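Local coordinates for manganese-binding protein (Chlamydia trachomatis, PDB 6NSI) that binds ferrous iron by preference, and also manganese and nickel, and delivers the metal to the permease of an ABC transporter for import into the cytoplasm, at residues A[49-57]-A[117-125]. Residues are numbered along the deposited sequence; the frame is centred on the assembly and turned at random.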
loop_
_atom_site.group_PDB
_atom_site.type_symbol
_atom_site.label_atom_id
_atom_site.label_comp_id
_atom_site.label_asym_id
_atom_site.label_seq_id
_atom_site.Cartn_x
_atom_site.Cartn_y
_atom_site.Cartn_z
ATOM N N ALA A 49 -20.542 -6.525 -13.631
ATOM C CA ALA A 49 -21.520 -7.473 -14.152
ATOM C C ALA A 49 -20.886 -8.456 -15.134
ATOM O O ALA A 49 -21.177 -9.659 -15.092
ATOM C CB ALA A 49 -22.670 -6.710 -14.805
ATOM N N MET A 50 -20.011 -7.972 -16.023
ATOM C CA MET A 50 -19.360 -8.867 -16.979
ATOM C C MET A 50 -18.205 -9.678 -16.384
ATOM O O MET A 50 -17.693 -10.574 -17.066
ATOM C CB MET A 50 -18.849 -8.069 -18.182
ATOM C CG MET A 50 -17.471 -7.453 -17.982
ATOM S SD MET A 50 -17.004 -6.303 -19.297
ATOM C CE MET A 50 -18.239 -5.019 -19.080
ATOM N N SER A 51 -17.789 -9.407 -15.148
ATOM C CA SER A 51 -16.619 -10.059 -14.577
ATOM C C SER A 51 -16.974 -11.360 -13.861
ATOM O O SER A 51 -18.105 -11.567 -13.413
ATOM C CB SER A 51 -15.911 -9.114 -13.610
ATOM O OG SER A 51 -15.148 -8.176 -14.342
ATOM N N GLN A 52 -15.981 -12.246 -13.756
ATOM C CA GLN A 52 -16.167 -13.524 -13.073
ATOM C C GLN A 52 -15.755 -13.469 -11.609
ATOM O O GLN A 52 -16.263 -14.257 -10.799
ATOM C CB GLN A 52 -15.365 -14.635 -13.764
ATOM C CG GLN A 52 -15.748 -14.904 -15.216
ATOM C CD GLN A 52 -17.221 -15.230 -15.401
ATOM O OE1 GLN A 52 -17.800 -16.009 -14.637
ATOM N NE2 GLN A 52 -17.834 -14.632 -16.421
ATOM N N LEU A 53 -14.828 -12.575 -11.273
ATOM C CA LEU A 53 -14.299 -12.416 -9.927
ATOM C C LEU A 53 -14.001 -10.938 -9.733
ATOM O O LEU A 53 -13.557 -10.272 -10.674
ATOM C CB LEU A 53 -13.019 -13.241 -9.716
ATOM C CG LEU A 53 -13.087 -14.769 -9.607
ATOM C CD1 LEU A 53 -11.679 -15.361 -9.599
ATOM C CD2 LEU A 53 -13.858 -15.175 -8.362
ATOM N N ILE A 54 -14.252 -10.431 -8.525
ATOM C CA ILE A 54 -13.959 -9.038 -8.156
ATOM C C ILE A 54 -13.009 -9.062 -6.968
ATOM O O ILE A 54 -13.410 -9.427 -5.854
ATOM C CB ILE A 54 -15.223 -8.251 -7.807
ATOM C CG1 ILE A 54 -16.158 -8.181 -9.016
ATOM C CG2 ILE A 54 -14.850 -6.856 -7.307
ATOM C CD1 ILE A 54 -17.531 -7.610 -8.688
ATOM N N PHE A 55 -11.766 -8.648 -7.196
ATOM C CA PHE A 55 -10.730 -8.688 -6.169
ATOM C C PHE A 55 -10.671 -7.348 -5.429
ATOM O O PHE A 55 -10.405 -6.304 -6.037
ATOM C CB PHE A 55 -9.383 -9.038 -6.803
ATOM C CG PHE A 55 -9.232 -10.501 -7.138
ATOM C CD1 PHE A 55 -9.344 -10.940 -8.450
ATOM C CD2 PHE A 55 -8.971 -11.433 -6.142
ATOM C CE1 PHE A 55 -9.202 -12.289 -8.763
ATOM C CE2 PHE A 55 -8.825 -12.788 -6.450
ATOM C CZ PHE A 55 -8.943 -13.211 -7.759
ATOM N N CYS A 56 -10.943 -7.387 -4.120
ATOM C CA CYS A 56 -10.967 -6.226 -3.239
ATOM C C CYS A 56 -9.862 -6.312 -2.201
ATOM O O CYS A 56 -9.433 -7.405 -1.808
ATOM C CB CYS A 56 -12.295 -6.116 -2.494
ATOM S SG CYS A 56 -13.698 -6.083 -3.587
ATOM N N ASN A 57 -9.441 -5.142 -1.726
ATOM C CA ASN A 57 -8.471 -5.084 -0.637
ATOM C C ASN A 57 -9.113 -5.444 0.691
ATOM O O ASN A 57 -8.479 -6.091 1.532
ATOM C CB ASN A 57 -7.859 -3.684 -0.536
ATOM C CG ASN A 57 -6.712 -3.625 0.446
ATOM O OD1 ASN A 57 -5.583 -3.904 0.077
ATOM N ND2 ASN A 57 -6.988 -3.248 1.702
ATOM N N MET A 117 -4.895 -14.554 -4.050
ATOM C CA MET A 117 -5.295 -14.310 -5.433
ATOM C C MET A 117 -5.175 -15.578 -6.271
ATOM O O MET A 117 -6.133 -15.989 -6.933
ATOM C CB MET A 117 -4.443 -13.206 -6.049
ATOM C CG MET A 117 -4.499 -11.843 -5.344
ATOM S SD MET A 117 -3.462 -10.696 -6.271
ATOM C CE MET A 117 -2.963 -9.524 -4.991
ATOM N N ALA A 118 -3.993 -16.200 -6.266
ATOM C CA ALA A 118 -3.781 -17.426 -7.034
ATOM C C ALA A 118 -4.790 -18.501 -6.656
ATOM O O ALA A 118 -5.427 -19.110 -7.528
ATOM C CB ALA A 118 -2.360 -17.939 -6.817
ATOM N N ALA A 119 -4.939 -18.763 -5.355
ATOM C CA ALA A 119 -5.875 -19.795 -4.923
ATOM C C ALA A 119 -7.277 -19.480 -5.418
ATOM O O ALA A 119 -7.932 -20.320 -6.047
ATOM C CB ALA A 119 -5.849 -19.924 -3.400
ATOM N N ALA A 120 -7.739 -18.253 -5.162
ATOM C CA ALA A 120 -9.057 -17.829 -5.615
ATOM C C ALA A 120 -9.211 -17.999 -7.121
ATOM O O ALA A 120 -10.258 -18.456 -7.597
ATOM C CB ALA A 120 -9.293 -16.369 -5.217
ATOM N N LEU A 121 -8.187 -17.611 -7.890
ATOM C CA LEU A 121 -8.279 -17.731 -9.340
ATOM C C LEU A 121 -8.368 -19.190 -9.753
ATOM O O LEU A 121 -9.184 -19.560 -10.608
ATOM C CB LEU A 121 -7.068 -17.076 -9.997
ATOM C CG LEU A 121 -7.148 -15.568 -10.188
ATOM C CD1 LEU A 121 -5.765 -15.044 -10.542
ATOM C CD2 LEU A 121 -8.171 -15.194 -11.246
ATOM N N ILE A 122 -7.536 -20.031 -9.139
ATOM C CA ILE A 122 -7.515 -21.450 -9.464
ATOM C C ILE A 122 -8.845 -22.098 -9.101
ATOM O O ILE A 122 -9.334 -22.986 -9.811
ATOM C CB ILE A 122 -6.328 -22.123 -8.751
ATOM C CG1 ILE A 122 -5.014 -21.735 -9.443
ATOM C CG2 ILE A 122 -6.529 -23.633 -8.692
ATOM C CD1 ILE A 122 -3.767 -22.195 -8.721
ATOM N N GLN A 123 -9.457 -21.655 -8.000
ATOM C CA GLN A 123 -10.752 -22.200 -7.604
ATOM C C GLN A 123 -11.849 -21.834 -8.606
ATOM O O GLN A 123 -12.791 -22.611 -8.803
ATOM C CB GLN A 123 -11.099 -21.720 -6.191
ATOM C CG GLN A 123 -12.523 -22.031 -5.717
ATOM C CD GLN A 123 -12.624 -23.355 -4.961
ATOM O OE1 GLN A 123 -11.637 -23.849 -4.404
ATOM N NE2 GLN A 123 -13.823 -23.939 -4.947
ATOM N N GLN A 124 -11.739 -20.673 -9.258
ATOM C CA GLN A 124 -12.739 -20.283 -10.248
ATOM C C GLN A 124 -12.484 -20.924 -11.607
ATOM O O GLN A 124 -13.436 -21.187 -12.352
ATOM C CB GLN A 124 -12.772 -18.762 -10.391
ATOM C CG GLN A 124 -13.724 -18.246 -11.473
ATOM C CD GLN A 124 -15.175 -18.266 -11.032
ATOM O OE1 GLN A 124 -15.472 -18.312 -9.835
ATOM N NE2 GLN A 124 -16.092 -18.248 -12.000
ATOM N N PHE A 125 -11.220 -21.186 -11.944
ATOM C CA PHE A 125 -10.830 -21.708 -13.256
ATOM C C PHE A 125 -9.941 -22.934 -13.085
ATOM O O PHE A 125 -8.717 -22.855 -13.270
ATOM C CB PHE A 125 -10.104 -20.645 -14.082
ATOM C CG PHE A 125 -10.832 -19.330 -14.168
ATOM C CD1 PHE A 125 -11.908 -19.172 -15.034
ATOM C CD2 PHE A 125 -10.433 -18.253 -13.396
ATOM C CE1 PHE A 125 -12.566 -17.973 -15.127
ATOM C CE2 PHE A 125 -11.085 -17.042 -13.484
ATOM C CZ PHE A 125 -12.158 -16.896 -14.350
HETATM O O HOH W 1 -15.681 -18.612 -14.527
#
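The Phe55 ring takes Ala120 at its edge, with Phe55 CE2 3.8 Å from Ala120 CB near the ring plane, whereas Leu121 and Met117 approach obliquely: Phe55 CZ lies 3.8 Å from Leu121 CG, and CE2 also touches Met117 CA. One face of the Phe125 ring carries CG of the preceding residue, Gln124, displaced toward the rim, while CB of Gln52 comes obliquely to within 4.0 Å of Phe125 CZ. Between the two rings Leu53 uses both methyls: CD1 makes the apolar contacts, 3.7 Å from Gln124 CB and also against Leu121 CD2, while CD2 lies against the Gln124 amide oxygen. With CG anti to the backbone N (chi1 176°), the Gln124 side chain runs past Leu53 in the opposite direction, then bends at chi2 to bring its amide beside Gln52. The two amides are not bonded directly, since Gln52 OE1 and Gln124 NE2 stand 3.9 Å apart; the amide planes are 38° apart. A water joins them instead, accepting from Gln124 NE2 at 2.6 Å and giving a weak bond to Gln52 OE1 at 3.4 Å. The polar bridge thus lies at the partly exposed margin of an otherwise apolar, buried interface. Strand 54-56 and helix residues 117-124 run nearly antiparallel (164°, axes 10.9 Å apart); Leu53 and Phe55 share Ala120 and Leu121, Leu53 extending to Phe125 and Phe55 to Met117. Backbone bonds from Leu53 and Phe55 to Leu5, and from Ile54 to Lys76 and Val78, set the strand between its parallel neighbours 3-6 and 77-79. Helix 107-124 thus packs on one side of the parallel four-stranded sheet in one lobe of this solute-binding protein, away from the iron site; from helix 9-19, Ile11 meets Phe55, Cys14 Met117 and Thr19 Leu121, and Phe125 leans on Phe132 of helix 129-154.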